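Cytosolic phospholipase A2 delta (Homo sapiens, PDB 5IZ5) hydrolyses glycerophospholipids at the sn-2 position in a calcium-dependent manner, releasing a fatty acid and a lysophospholipid, with a preference for linoleic acid. Local coordinates at residues T156-V161 with Q614-Y619; E21-W26 with Q85-N90; L495-F500 with L640-P645; R163-L168 with E509-R514. The protein carries 3 engineered substitutions. All coordinates share one frame; numbering follows the deposited sequence.

Contact 1 of 4, residues T156-V161 with Q614-Y619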
loop_
_atom_site.group_PDB
_atom_site.type_symbol
_atom_site.label_atom_id
_atom_site.label_comp_id
_atom_site.label_asym_id
_atom_site.label_seq_id
_atom_site.Cartn_x
_atom_site.Cartn_y
_atom_site.Cartn_z
ATOM N N THR B 156 -4.615 7.827 19.151
ATOM C CA THR B 156 -4.083 6.507 18.793
ATOM C C THR B 156 -5.134 5.453 18.463
ATOM O O THR B 156 -6.288 5.578 18.844
ATOM C CB THR B 156 -3.332 5.857 19.961
ATOM O OG1 THR B 156 -3.229 6.762 21.062
ATOM C CG2 THR B 156 -2.007 5.397 19.530
ATOM N N ASN B 157 -4.691 4.388 17.792
ATOM C CA ASN B 157 -5.416 3.119 17.743
ATOM C C ASN B 157 -4.612 2.025 18.468
ATOM O O ASN B 157 -4.832 0.835 18.248
ATOM C CB ASN B 157 -5.694 2.695 16.303
ATOM C CG ASN B 157 -4.428 2.549 15.479
ATOM O OD1 ASN B 157 -3.315 2.562 16.012
ATOM N ND2 ASN B 157 -4.594 2.390 14.174
ATOM N N LYS B 158 -3.661 2.458 19.301
ATOM C CA LYS B 158 -2.765 1.599 20.094
ATOM C C LYS B 158 -1.607 0.965 19.311
ATOM O O LYS B 158 -0.820 0.215 19.887
ATOM C CB LYS B 158 -3.547 0.528 20.867
ATOM C CG LYS B 158 -4.608 1.092 21.800
ATOM C CD LYS B 158 -4.017 2.055 22.816
ATOM C CE LYS B 158 -5.101 2.558 23.762
ATOM N NZ LYS B 158 -4.669 2.647 25.184
ATOM N N VAL B 159 -1.489 1.269 18.018
ATOM C CA VAL B 159 -0.283 0.891 17.260
ATOM C C VAL B 159 0.345 2.124 16.598
ATOM O O VAL B 159 1.547 2.318 16.693
ATOM C CB VAL B 159 -0.484 -0.312 16.295
ATOM C CG1 VAL B 159 -1.796 -1.031 16.556
ATOM C CG2 VAL B 159 -0.331 0.082 14.839
ATOM N N ILE B 160 -0.476 2.971 15.982
ATOM C CA ILE B 160 -0.030 4.243 15.435
ATOM C C ILE B 160 -0.472 5.359 16.369
ATOM O O ILE B 160 -1.594 5.324 16.857
ATOM C CB ILE B 160 -0.689 4.502 14.062
ATOM C CG1 ILE B 160 -0.056 3.631 12.962
ATOM C CG2 ILE B 160 -0.671 5.978 13.681
ATOM C CD1 ILE B 160 1.424 3.844 12.727
ATOM N N VAL B 161 0.393 6.354 16.563
ATOM C CA VAL B 161 0.119 7.521 17.396
ATOM C C VAL B 161 0.267 8.802 16.581
ATOM O O VAL B 161 1.279 9.027 15.906
ATOM C CB VAL B 161 1.106 7.635 18.577
ATOM C CG1 VAL B 161 0.839 8.897 19.391
ATOM C CG2 VAL B 161 1.023 6.411 19.474
ATOM N N GLN B 614 3.767 8.138 14.486
ATOM C CA GLN B 614 4.736 7.399 15.279
ATOM C C GLN B 614 4.144 6.117 15.860
ATOM O O GLN B 614 2.931 5.981 15.981
ATOM C CB GLN B 614 5.280 8.305 16.378
ATOM C CG GLN B 614 5.740 9.665 15.850
ATOM C CD GLN B 614 6.424 10.525 16.891
ATOM O OE1 GLN B 614 6.324 10.261 18.087
ATOM N NE2 GLN B 614 7.131 11.563 16.436
ATOM N N LEU B 615 5.012 5.174 16.211
ATOM C CA LEU B 615 4.564 3.889 16.733
ATOM C C LEU B 615 4.288 3.983 18.223
ATOM O O LEU B 615 5.071 4.562 18.966
ATOM C CB LEU B 615 5.597 2.786 16.462
ATOM C CG LEU B 615 5.753 2.259 15.031
ATOM C CD1 LEU B 615 4.407 1.850 14.447
ATOM C CD2 LEU B 615 6.445 3.265 14.122
ATOM N N HIS B 616 3.196 3.362 18.656
ATOM C CA HIS B 616 2.821 3.321 20.069
ATOM C C HIS B 616 3.846 2.485 20.836
ATOM O O HIS B 616 4.455 1.574 20.276
ATOM C CB HIS B 616 1.423 2.716 20.222
ATOM C CG HIS B 616 0.786 2.979 21.548
ATOM N ND1 HIS B 616 1.095 2.261 22.682
ATOM C CD2 HIS B 616 -0.150 3.879 21.921
ATOM C CE1 HIS B 616 0.390 2.716 23.699
ATOM N NE2 HIS B 616 -0.380 3.693 23.262
ATOM N N GLN B 617 4.049 2.802 22.109
ATOM C CA GLN B 617 5.032 2.093 22.944
ATOM C C GLN B 617 4.816 0.577 22.966
ATOM O O GLN B 617 5.774 -0.193 22.977
ATOM C CB GLN B 617 5.018 2.651 24.369
ATOM C CG GLN B 617 5.947 1.960 25.365
ATOM C CD GLN B 617 7.412 1.947 24.953
ATOM O OE1 GLN B 617 8.066 0.915 25.051
ATOM N NE2 GLN B 617 7.936 3.083 24.509
ATOM N N ASP B 618 3.569 0.132 22.942
ATOM C CA ASP B 618 3.329 -1.305 22.937
ATOM C C ASP B 618 2.657 -1.783 21.647
ATOM O O ASP B 618 1.894 -2.748 21.649
ATOM C CB ASP B 618 2.642 -1.814 24.230
ATOM C CG ASP B 618 1.668 -0.831 24.816
ATOM O OD1 ASP B 618 1.983 -0.153 25.823
ATOM O OD2 ASP B 618 0.568 -0.760 24.260
ATOM N N TYR B 619 3.001 -1.129 20.535
ATOM C CA TYR B 619 2.529 -1.543 19.205
ATOM C C TYR B 619 2.747 -3.046 18.938
ATOM O O TYR B 619 1.892 -3.699 18.342
ATOM C CB TYR B 619 3.184 -0.709 18.085
ATOM C CG TYR B 619 4.593 -1.123 17.732
ATOM C CD1 TYR B 619 5.666 -0.799 18.554
ATOM C CD2 TYR B 619 4.855 -1.822 16.563
ATOM C CE1 TYR B 619 6.959 -1.172 18.224
ATOM C CE2 TYR B 619 6.140 -2.198 16.222
ATOM C CZ TYR B 619 7.189 -1.872 17.055
ATOM O OH TYR B 619 8.470 -2.242 16.718
#
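V159 O is met by two groups of residues 614-619. H616 N makes a hydrogen bond of 2.8 Å to V159 O, nearly straight at the hydrogen (172°) though it arrives from above the carbonyl plane, and L615 CA adds a CA-H...O contact at 3.4 Å from V159 O. Both flank a short antiparallel bridge through which strand 614-615, from the catalytic phospholipase part of the chain, joins strand 160-172. V161 and Q614 are its hydrogen-bonded pair, with Q614 N giving to V161 O at 3.0 Å and V161 N giving back to Q614 O. I160 and L615 are the non-hydrogen-bonded pair, and their CD1 methyls meet at 4.0 Å. Branched apolar residues suit these buried positions.

Before the bridge, N157 OD1 accepts from V159 N, closing an Asx turn, and from I160 N, completing an Asx motif; N157 ND2 goes on to Y497 O. H616 opens a type I beta turn that ends at Y619. Its CG stands anti to its own N (chi1 -163°), which lays the imidazole alongside K158, whose CA makes an off-centre CH-pi contact, while V161 CG2 nears H616 CD2 obliquely at 3.7 Å. Were H616 an alanine, the space beside V161 and K158 would probably be left unfilled and D618 N would lose its acceptor. Buried H616 NE2 has no partner in the model, but in the ring plane D618 N reaches H616 ND1 at 3.3 Å and limits rotation of the imidazole.

Contact 2 of 4, residues E21-W26 with Q85-N90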
loop_
_atom_site.group_PDB
_atom_site.type_symbol
_atom_site.label_atom_id
_atom_site.label_comp_id
_atom_site.label_asym_id
_atom_site.label_seq_id
_atom_site.Cartn_x
_atom_site.Cartn_y
_atom_site.Cartn_z
ATOM N N GLU B 21 -6.571 10.939 23.809
ATOM C CA GLU B 21 -5.851 10.544 25.022
ATOM C C GLU B 21 -4.869 11.623 25.502
ATOM O O GLU B 21 -4.164 12.225 24.701
ATOM C CB GLU B 21 -5.105 9.241 24.742
ATOM C CG GLU B 21 -4.320 8.680 25.914
ATOM C CD GLU B 21 -3.621 7.374 25.577
ATOM O OE1 GLU B 21 -4.205 6.544 24.849
ATOM O OE2 GLU B 21 -2.487 7.172 26.053
ATOM N N ALA B 22 -4.848 11.867 26.813
ATOM C CA ALA B 22 -3.913 12.805 27.432
ATOM C C ALA B 22 -2.768 12.017 28.052
ATOM O O ALA B 22 -3.007 11.103 28.838
ATOM C CB ALA B 22 -4.615 13.635 28.500
ATOM N N SER B 23 -1.535 12.366 27.695
ATOM C CA SER B 23 -0.357 11.720 28.273
ATOM C C SER B 23 0.801 12.699 28.488
ATOM O O SER B 23 1.150 13.446 27.587
ATOM C CB SER B 23 0.110 10.595 27.359
ATOM O OG SER B 23 1.249 9.966 27.920
ATOM N N THR B 24 1.409 12.668 29.670
ATOM C CA THR B 24 2.472 13.609 30.042
ATOM C C THR B 24 3.884 13.188 29.587
ATOM O O THR B 24 4.224 12.004 29.614
ATOM C CB THR B 24 2.442 13.852 31.568
ATOM O OG1 THR B 24 3.090 15.089 31.888
ATOM C CG2 THR B 24 3.100 12.727 32.343
ATOM N N CYS B 25 4.697 14.170 29.183
ATOM C CA CYS B 25 6.068 13.934 28.709
ATOM C C CYS B 25 7.112 14.004 29.827
ATOM O O CYS B 25 6.902 14.659 30.839
ATOM C CB CYS B 25 6.436 14.941 27.605
ATOM S SG CYS B 25 5.395 14.814 26.121
ATOM N N TRP B 26 8.233 13.316 29.628
ATOM C CA TRP B 26 9.380 13.388 30.530
ATOM C C TRP B 26 10.513 14.134 29.843
ATOM O O TRP B 26 10.516 14.273 28.619
ATOM C CB TRP B 26 9.864 11.987 30.897
ATOM C CG TRP B 26 8.816 11.134 31.594
ATOM C CD1 TRP B 26 7.773 11.576 32.359
ATOM C CD2 TRP B 26 8.734 9.699 31.600
ATOM N NE1 TRP B 26 7.040 10.511 32.828
ATOM C CE2 TRP B 26 7.608 9.347 32.379
ATOM C CE3 TRP B 26 9.497 8.675 31.018
ATOM C CZ2 TRP B 26 7.227 8.013 32.594
ATOM C CZ3 TRP B 26 9.119 7.347 31.232
ATOM C CH2 TRP B 26 7.993 7.032 32.013
ATOM N N GLN B 85 7.863 11.424 25.022
ATOM C CA GLN B 85 6.494 10.937 25.225
ATOM C C GLN B 85 6.544 9.438 25.499
ATOM O O GLN B 85 6.923 8.650 24.635
ATOM C CB GLN B 85 5.634 11.243 23.993
ATOM C CG GLN B 85 4.221 10.683 23.992
ATOM C CD GLN B 85 3.466 10.963 25.274
ATOM O OE1 GLN B 85 3.258 10.066 26.085
ATOM N NE2 GLN B 85 3.052 12.209 25.461
ATOM N N SER B 86 6.165 9.051 26.713
ATOM C CA SER B 86 6.253 7.653 27.154
ATOM C C SER B 86 5.361 6.692 26.357
ATOM O O SER B 86 5.643 5.503 26.287
ATOM C CB SER B 86 5.902 7.548 28.645
ATOM O OG SER B 86 4.565 7.968 28.888
ATOM N N GLN B 87 4.291 7.208 25.758
ATOM C CA GLN B 87 3.340 6.385 25.007
ATOM C C GLN B 87 3.760 6.024 23.573
ATOM O O GLN B 87 3.050 5.256 22.891
ATOM C CB GLN B 87 1.992 7.089 24.948
ATOM C CG GLN B 87 1.267 7.218 26.273
ATOM C CD GLN B 87 1.177 5.907 27.034
ATOM O OE1 GLN B 87 2.069 5.593 27.817
ATOM N NE2 GLN B 87 0.116 5.136 26.809
ATOM N N VAL B 88 4.882 6.564 23.096
ATOM C CA VAL B 88 5.386 6.170 21.780
ATOM C C VAL B 88 6.697 5.419 21.907
ATOM O O VAL B 88 7.375 5.490 22.929
ATOM C CB VAL B 88 5.552 7.357 20.787
ATOM C CG1 VAL B 88 4.234 8.071 20.584
ATOM C CG2 VAL B 88 6.626 8.339 21.227
ATOM N N LYS B 89 7.028 4.672 20.863
ATOM C CA LYS B 89 8.319 4.016 20.783
ATOM C C LYS B 89 9.379 5.044 20.411
ATOM O O LYS B 89 9.265 5.735 19.401
ATOM C CB LYS B 89 8.301 2.864 19.788
ATOM C CG LYS B 89 9.018 1.628 20.300
ATOM C CD LYS B 89 8.302 0.949 21.462
ATOM C CE LYS B 89 9.255 0.207 22.385
ATOM N NZ LYS B 89 10.368 -0.540 21.750
ATOM N N ASN B 90 10.401 5.136 21.250
ATOM C CA ASN B 90 11.465 6.111 21.083
ATOM C C ASN B 90 12.787 5.391 20.899
ATOM O O ASN B 90 13.265 4.717 21.817
ATOM C CB ASN B 90 11.540 7.015 22.304
ATOM C CG ASN B 90 10.328 7.909 22.439
ATOM O OD1 ASN B 90 10.067 8.748 21.574
ATOM N ND2 ASN B 90 9.574 7.732 23.523
#
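S23 and Q85 are joined by both ends of one amide: S23 OG donates to Q85 OE1 at 2.7 Å, and Q85 NE2 donates to S23 O at 3.1 Å. The second bond leaves in the amide plane of Q85 but lands above the carbonyl plane of S23. Q85 NE2 has a further partner in E152 OE1 of strand 152-156. Q85 OE1 also takes Q87 N on a lone pair at 3.1 Å, so the same oxygen ties the strand to the type I turn Q85-V88. The side chain folds back at chi2 (49°), which sets its amide between S23 and its own turn. A leucine in its place would probably leave the S23 hydroxyl and carbonyl, together with Q87 N, without these partners. The backbone oxygen of the same residue, Q85 O, is reached from opposite faces by V88 N and N90 ND2.

Farther along, Q87 NE2 makes only a weak hydrogen bond to E21 OE2 at 3.4 Å, with the amide and carboxylate planes 53° apart. Packing completes the contact. S86 CB lies over one face of W26, 4.1 Å from the centre of the six-membered ring, where the small serine lets the indole come close. C25 SG rests 3.6 Å from Q85 NE2.

In this C2 domain, E21 and S23 pair through their backbones with strand 152-156, and W26 pairs with I84 of strand 75-85. The backbones of Q87, in the turn, and K89, just after it, bond to those of Q617 and L615.

Contact 3 of 4, residues L495-F500 with L640-P645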
loop_
_atom_site.group_PDB
_atom_site.type_symbol
_atom_site.label_atom_id
_atom_site.label_comp_id
_atom_site.label_asym_id
_atom_site.label_seq_id
_atom_site.Cartn_x
_atom_site.Cartn_y
_atom_site.Cartn_z
ATOM N N LEU B 495 -3.627 -2.770 6.549
ATOM C CA LEU B 495 -4.203 -3.703 7.514
ATOM C C LEU B 495 -3.342 -3.786 8.797
ATOM O O LEU B 495 -3.858 -3.773 9.905
ATOM C CB LEU B 495 -4.380 -5.088 6.871
ATOM C CG LEU B 495 -5.333 -5.181 5.666
ATOM C CD1 LEU B 495 -5.290 -6.569 5.031
ATOM C CD2 LEU B 495 -6.760 -4.815 6.047
ATOM N N LYS B 496 -2.024 -3.819 8.642
ATOM C CA LYS B 496 -1.107 -3.916 9.787
ATOM C C LYS B 496 -1.187 -2.721 10.767
ATOM O O LYS B 496 -1.105 -2.902 11.987
ATOM C CB LYS B 496 0.333 -4.059 9.275
ATOM C CG LYS B 496 1.416 -4.314 10.328
ATOM C CD LYS B 496 2.761 -3.695 9.917
ATOM C CE LYS B 496 3.537 -4.544 8.943
ATOM N NZ LYS B 496 4.957 -4.111 8.914
ATOM N N TYR B 497 -1.352 -1.509 10.244
ATOM C CA TYR B 497 -1.287 -0.293 11.078
ATOM C C TYR B 497 -2.665 0.270 11.457
ATOM O O TYR B 497 -2.764 1.220 12.256
ATOM C CB TYR B 497 -0.481 0.800 10.374
ATOM C CG TYR B 497 0.946 0.441 10.024
ATOM C CD1 TYR B 497 1.915 0.310 11.005
ATOM C CD2 TYR B 497 1.329 0.270 8.707
ATOM C CE1 TYR B 497 3.226 -0.015 10.678
ATOM C CE2 TYR B 497 2.629 -0.043 8.365
ATOM C CZ TYR B 497 3.577 -0.184 9.356
ATOM O OH TYR B 497 4.872 -0.497 9.024
ATOM N N GLY B 498 -3.724 -0.299 10.882
ATOM C CA GLY B 498 -5.077 0.167 11.152
ATOM C C GLY B 498 -5.269 1.631 10.797
ATOM O O GLY B 498 -5.825 2.400 11.575
ATOM N N ALA B 499 -4.819 2.004 9.607
ATOM C CA ALA B 499 -4.765 3.406 9.209
ATOM C C ALA B 499 -5.180 3.539 7.758
ATOM O O ALA B 499 -4.604 2.901 6.882
ATOM C CB ALA B 499 -3.362 3.954 9.425
ATOM N N PHE B 500 -6.185 4.370 7.513
ATOM C CA PHE B 500 -6.846 4.424 6.225
ATOM C C PHE B 500 -7.193 5.858 5.827
ATOM O O PHE B 500 -7.387 6.728 6.675
ATOM C CB PHE B 500 -8.130 3.577 6.277
ATOM C CG PHE B 500 -7.888 2.087 6.333
ATOM C CD1 PHE B 500 -8.026 1.304 5.193
ATOM C CD2 PHE B 500 -7.553 1.465 7.526
ATOM C CE1 PHE B 500 -7.798 -0.068 5.237
ATOM C CE2 PHE B 500 -7.321 0.094 7.582
ATOM C CZ PHE B 500 -7.445 -0.673 6.433
ATOM N N LEU B 640 10.125 1.228 10.496
ATOM C CA LEU B 640 8.796 0.927 9.946
ATOM C C LEU B 640 8.298 2.004 8.980
ATOM O O LEU B 640 8.934 3.037 8.821
ATOM C CB LEU B 640 7.794 0.686 11.080
ATOM C CG LEU B 640 8.016 -0.600 11.887
ATOM C CD1 LEU B 640 6.858 -0.849 12.836
ATOM C CD2 LEU B 640 8.209 -1.812 10.986
ATOM N N THR B 641 7.150 1.757 8.346
ATOM C CA THR B 641 6.657 2.617 7.261
ATOM C C THR B 641 6.233 4.056 7.642
ATOM O O THR B 641 6.368 4.965 6.808
ATOM C CB THR B 641 5.501 1.917 6.494
ATOM O OG1 THR B 641 5.983 0.697 5.919
ATOM C CG2 THR B 641 4.933 2.785 5.376
ATOM N N PRO B 642 5.719 4.277 8.871
ATOM C CA PRO B 642 5.225 5.616 9.208
ATOM C C PRO B 642 6.222 6.743 8.945
ATOM O O PRO B 642 5.819 7.822 8.530
ATOM C CB PRO B 642 4.911 5.499 10.701
ATOM C CG PRO B 642 4.494 4.084 10.855
ATOM C CD PRO B 642 5.434 3.321 9.956
ATOM N N LYS B 643 7.508 6.479 9.145
ATOM C CA LYS B 643 8.526 7.499 8.944
ATOM C C LYS B 643 8.937 7.740 7.486
ATOM O O LYS B 643 9.694 8.671 7.226
ATOM C CB LYS B 643 9.707 7.283 9.899
ATOM C CG LYS B 643 11.106 7.139 9.338
ATOM C CD LYS B 643 11.431 5.718 8.917
ATOM C CE LYS B 643 12.811 5.654 8.285
ATOM N NZ LYS B 643 13.100 4.301 7.735
ATOM N N GLU B 644 8.414 6.957 6.537
ATOM C CA GLU B 644 8.760 7.147 5.135
ATOM C C GLU B 644 7.881 8.221 4.490
ATOM O O GLU B 644 6.657 8.247 4.695
ATOM C CB GLU B 644 8.642 5.819 4.378
ATOM C CG GLU B 644 9.492 4.703 4.969
ATOM C CD GLU B 644 10.984 4.887 4.725
ATOM O OE1 GLU B 644 11.754 4.077 5.258
ATOM O OE2 GLU B 644 11.402 5.830 4.019
ATOM N N PRO B 645 8.501 9.131 3.720
ATOM C CA PRO B 645 7.706 10.050 2.901
ATOM C C PRO B 645 6.957 9.366 1.760
ATOM O O PRO B 645 5.951 9.901 1.303
ATOM C CB PRO B 645 8.741 11.026 2.317
ATOM C CG PRO B 645 10.004 10.801 3.061
ATOM C CD PRO B 645 9.945 9.441 3.681
#
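The hairpin of strands 492-494 and 499-501 carries a G1 beta bulge, in which G498 and A499 both face F494, and from this tight connection Y497 reaches across to L640, T641 and P642. The positive phi of G498 favours glycine. With CG anti to its carbonyl carbon (chi1 -59°), the tyrosine extends its phenol toward the loop between helix 631-634 and strand 649-650, where T641 N donates to Y497 OH at 3.3 Å along a fairly straight path (164°). The hydroxyl also bonds to E483, whose other carboxylate oxygen takes T641 OG1, so a single acid positions both residues of the contact.

Around the ring, each neighbour has its own approach. L640 CD1 comes to the edge, 4.3 Å from Y497 CE1, whereas P642 CD comes obliquely to 4.0 Å from Y497 CZ. T641 crosses at about a right angle, with its CB 3.9 Å from Y497 CE2. One face carries the aliphatic part of K496, whose CD sits 3.6 Å above the plane, toward the rim, while NZ forms salt bridges with E483 and D634. A tyrosine thus suits the place, giving an apolar ring to its neighbours and a polar tip to a buried amide.

On helix 623-628, F625 packs on K496 and L640. I160 of strand 160-172 touches Y497 and P642. Backbone bonds join G498 to G287, just past strand 285-286, and F500 to H285 within it.

Contact 4 of 4, residues R163-L168 with E509-R514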
loop_
_atom_site.group_PDB
_atom_site.type_symbol
_atom_site.label_atom_id
_atom_site.label_comp_id
_atom_site.label_asym_id
_atom_site.label_seq_id
_atom_site.Cartn_x
_atom_site.Cartn_y
_atom_site.Cartn_z
ATOM N N ARG B 163 0.870 12.510 17.208
ATOM C CA ARG B 163 1.373 13.432 18.228
ATOM C C ARG B 163 0.609 14.742 18.140
ATOM O O ARG B 163 0.087 15.082 17.074
ATOM C CB ARG B 163 2.864 13.693 18.019
ATOM C CG ARG B 163 3.742 12.449 18.059
ATOM C CD ARG B 163 3.706 11.776 19.418
ATOM N NE ARG B 163 4.190 12.676 20.469
ATOM C CZ ARG B 163 5.467 12.824 20.834
ATOM N NH1 ARG B 163 6.434 12.118 20.251
ATOM N NH2 ARG B 163 5.776 13.692 21.791
ATOM N N GLU B 164 0.541 15.474 19.253
ATOM C CA GLU B 164 -0.115 16.785 19.252
ATOM C C GLU B 164 0.624 17.714 18.293
ATOM O O GLU B 164 1.850 17.772 18.312
ATOM C CB GLU B 164 -0.130 17.395 20.657
ATOM C CG GLU B 164 -0.980 18.652 20.757
ATOM C CD GLU B 164 -0.959 19.279 22.143
ATOM O OE1 GLU B 164 -1.132 20.509 22.230
ATOM O OE2 GLU B 164 -0.780 18.559 23.150
ATOM N N LEU B 165 -0.122 18.419 17.450
ATOM C CA LEU B 165 0.474 19.247 16.401
ATOM C C LEU B 165 0.158 20.708 16.656
ATOM O O LEU B 165 -0.990 21.062 16.929
ATOM C CB LEU B 165 -0.051 18.855 15.011
ATOM C CG LEU B 165 0.954 18.776 13.861
ATOM C CD1 LEU B 165 2.038 17.758 14.172
ATOM C CD2 LEU B 165 0.228 18.405 12.585
ATOM N N SER B 166 1.188 21.543 16.569
ATOM C CA SER B 166 1.015 22.986 16.557
ATOM C C SER B 166 1.214 23.516 15.145
ATOM O O SER B 166 1.898 22.905 14.319
ATOM C CB SER B 166 1.999 23.648 17.515
ATOM O OG SER B 166 1.761 23.223 18.846
ATOM N N CYS B 167 0.579 24.646 14.872
ATOM C CA CYS B 167 0.595 25.262 13.559
ATOM C C CYS B 167 1.064 26.716 13.742
ATOM O O CYS B 167 0.569 27.421 14.621
ATOM C CB CYS B 167 -0.820 25.231 12.953
ATOM S SG CYS B 167 -1.630 23.670 12.398
ATOM N N LEU B 168 2.034 27.166 12.943
ATOM C CA LEU B 168 2.514 28.552 13.040
ATOM C C LEU B 168 2.453 29.278 11.705
ATOM O O LEU B 168 3.018 28.819 10.711
ATOM C CB LEU B 168 3.893 28.581 13.711
ATOM C CG LEU B 168 5.200 29.251 13.248
ATOM C CD1 LEU B 168 5.113 30.336 12.188
ATOM C CD2 LEU B 168 5.891 29.793 14.497
ATOM N N GLU B 509 -0.484 14.375 -0.069
ATOM C CA GLU B 509 0.618 14.486 0.879
ATOM C C GLU B 509 0.084 14.747 2.279
ATOM O O GLU B 509 -0.815 15.564 2.467
ATOM C CB GLU B 509 1.578 15.598 0.447
ATOM C CG GLU B 509 2.338 15.250 -0.826
ATOM C CD GLU B 509 3.091 16.420 -1.430
ATOM O OE1 GLU B 509 3.141 17.504 -0.809
ATOM O OE2 GLU B 509 3.624 16.246 -2.547
ATOM N N PHE B 510 0.656 14.049 3.252
ATOM C CA PHE B 510 0.175 14.074 4.613
ATOM C C PHE B 510 1.316 14.291 5.574
ATOM O O PHE B 510 2.477 14.009 5.256
ATOM C CB PHE B 510 -0.472 12.730 4.970
ATOM C CG PHE B 510 -1.770 12.459 4.257
ATOM C CD1 PHE B 510 -2.984 12.620 4.914
ATOM C CD2 PHE B 510 -1.782 12.026 2.941
ATOM C CE1 PHE B 510 -4.178 12.355 4.268
ATOM C CE2 PHE B 510 -2.975 11.757 2.290
ATOM C CZ PHE B 510 -4.173 11.920 2.959
ATOM N N PHE B 511 0.969 14.773 6.766
ATOM C CA PHE B 511 1.893 14.812 7.888
ATOM C C PHE B 511 1.140 14.649 9.209
ATOM O O PHE B 511 0.205 15.393 9.511
ATOM C CB PHE B 511 2.680 16.114 7.911
ATOM C CG PHE B 511 3.621 16.217 9.077
ATOM C CD1 PHE B 511 3.362 17.094 10.127
ATOM C CD2 PHE B 511 4.742 15.409 9.142
ATOM C CE1 PHE B 511 4.223 17.176 11.212
ATOM C CE2 PHE B 511 5.611 15.483 10.223
ATOM C CZ PHE B 511 5.345 16.365 11.259
ATOM N N MET B 512 1.560 13.667 9.995
ATOM C CA MET B 512 0.941 13.360 11.286
ATOM C C MET B 512 -0.579 13.205 11.180
ATOM O O MET B 512 -1.328 13.661 12.052
ATOM C CB MET B 512 1.301 14.427 12.322
ATOM C CG MET B 512 1.140 13.989 13.767
ATOM S SD MET B 512 2.371 12.797 14.255
ATOM C CE MET B 512 3.839 13.825 14.343
ATOM N N GLY B 513 -1.025 12.558 10.105
ATOM C CA GLY B 513 -2.433 12.267 9.921
ATOM C C GLY B 513 -3.233 13.394 9.315
ATOM O O GLY B 513 -4.407 13.193 9.006
ATOM N N ARG B 514 -2.615 14.567 9.139
ATOM C CA ARG B 514 -3.277 15.710 8.503
ATOM C C ARG B 514 -2.927 15.808 7.026
ATOM O O ARG B 514 -1.802 15.526 6.613
ATOM C CB ARG B 514 -2.889 17.035 9.168
ATOM C CG ARG B 514 -3.634 17.340 10.456
ATOM C CD ARG B 514 -2.949 16.732 11.656
ATOM N NE ARG B 514 -3.531 17.191 12.912
ATOM C CZ ARG B 514 -3.199 16.720 14.110
ATOM N NH1 ARG B 514 -2.296 15.753 14.221
ATOM N NH2 ARG B 514 -3.778 17.210 15.203
HETATM O O HOH W 1 -2.304 14.906 16.559
#
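L165 carries this contact. Its CB lies over the centre of the R514 guanidinium, 3.8 Å above the plane. From there the side chains slide past each other in opposite directions, so that L165 CD2 meets R514 CD at 3.7 Å. The other methyl, L165 CD1, comes obliquely to F511 CE1 at 3.7 Å and also touches M512 CB. A branched leucine can thus meet three residues of the hairpin formed by strands 509-511 and 514-517, which closes in a type I' turn from F511 to R514. M512 and G513 are the two central residues of the turn, both with positive phi, which at G513 by itself favours glycine.

Beside the leucine, M512 bends at chi2 (71°) and carries its sulfur to R163. There R163 N makes a weak hydrogen bond to M512 SD at 3.3 Å, and M512 CE packs on R163 CB at 3.8 Å. The charged end of R163 leads away to E152 and Q614. Strand 160-172 is itself fastened nearby by the disulfide between C167 and C278.

R514 NH1 donates to M512 O at 3.2 Å, in the carbonyl plane, and R514 NH2 bonds to P279 O. A water also links R514 NH1 with R163 O, at distances too short to fix its place firmly. Backbone carbonyls therefore grip the guanidinium by its nitrogens, while its flat face, which offers no N-H, can lie against leucine; this lets an arginine be buried here.

Overall arrangement
Contacts 1, 3 and 4 are buried, whereas contact 2 is only partly so and lies farthest from the centre of the chain. Strand 160-172 serves both contact 1, by backbone pairing, and contact 4, mostly by side-chain packing; R163 NH1 to Q614 OE1 ties the two. Contact 2 abuts contact 1 through backbone bonds, so residues 614-617 bond both to strand 160-172 and to the loop 85-90. Contact 1 meets contact 3 at N157 and I160, and there the chemistry changes from strand pairing to a hydroxyl and a shared acid. Contacts 2 and 3 do not touch, their centres being about 19 Å apart.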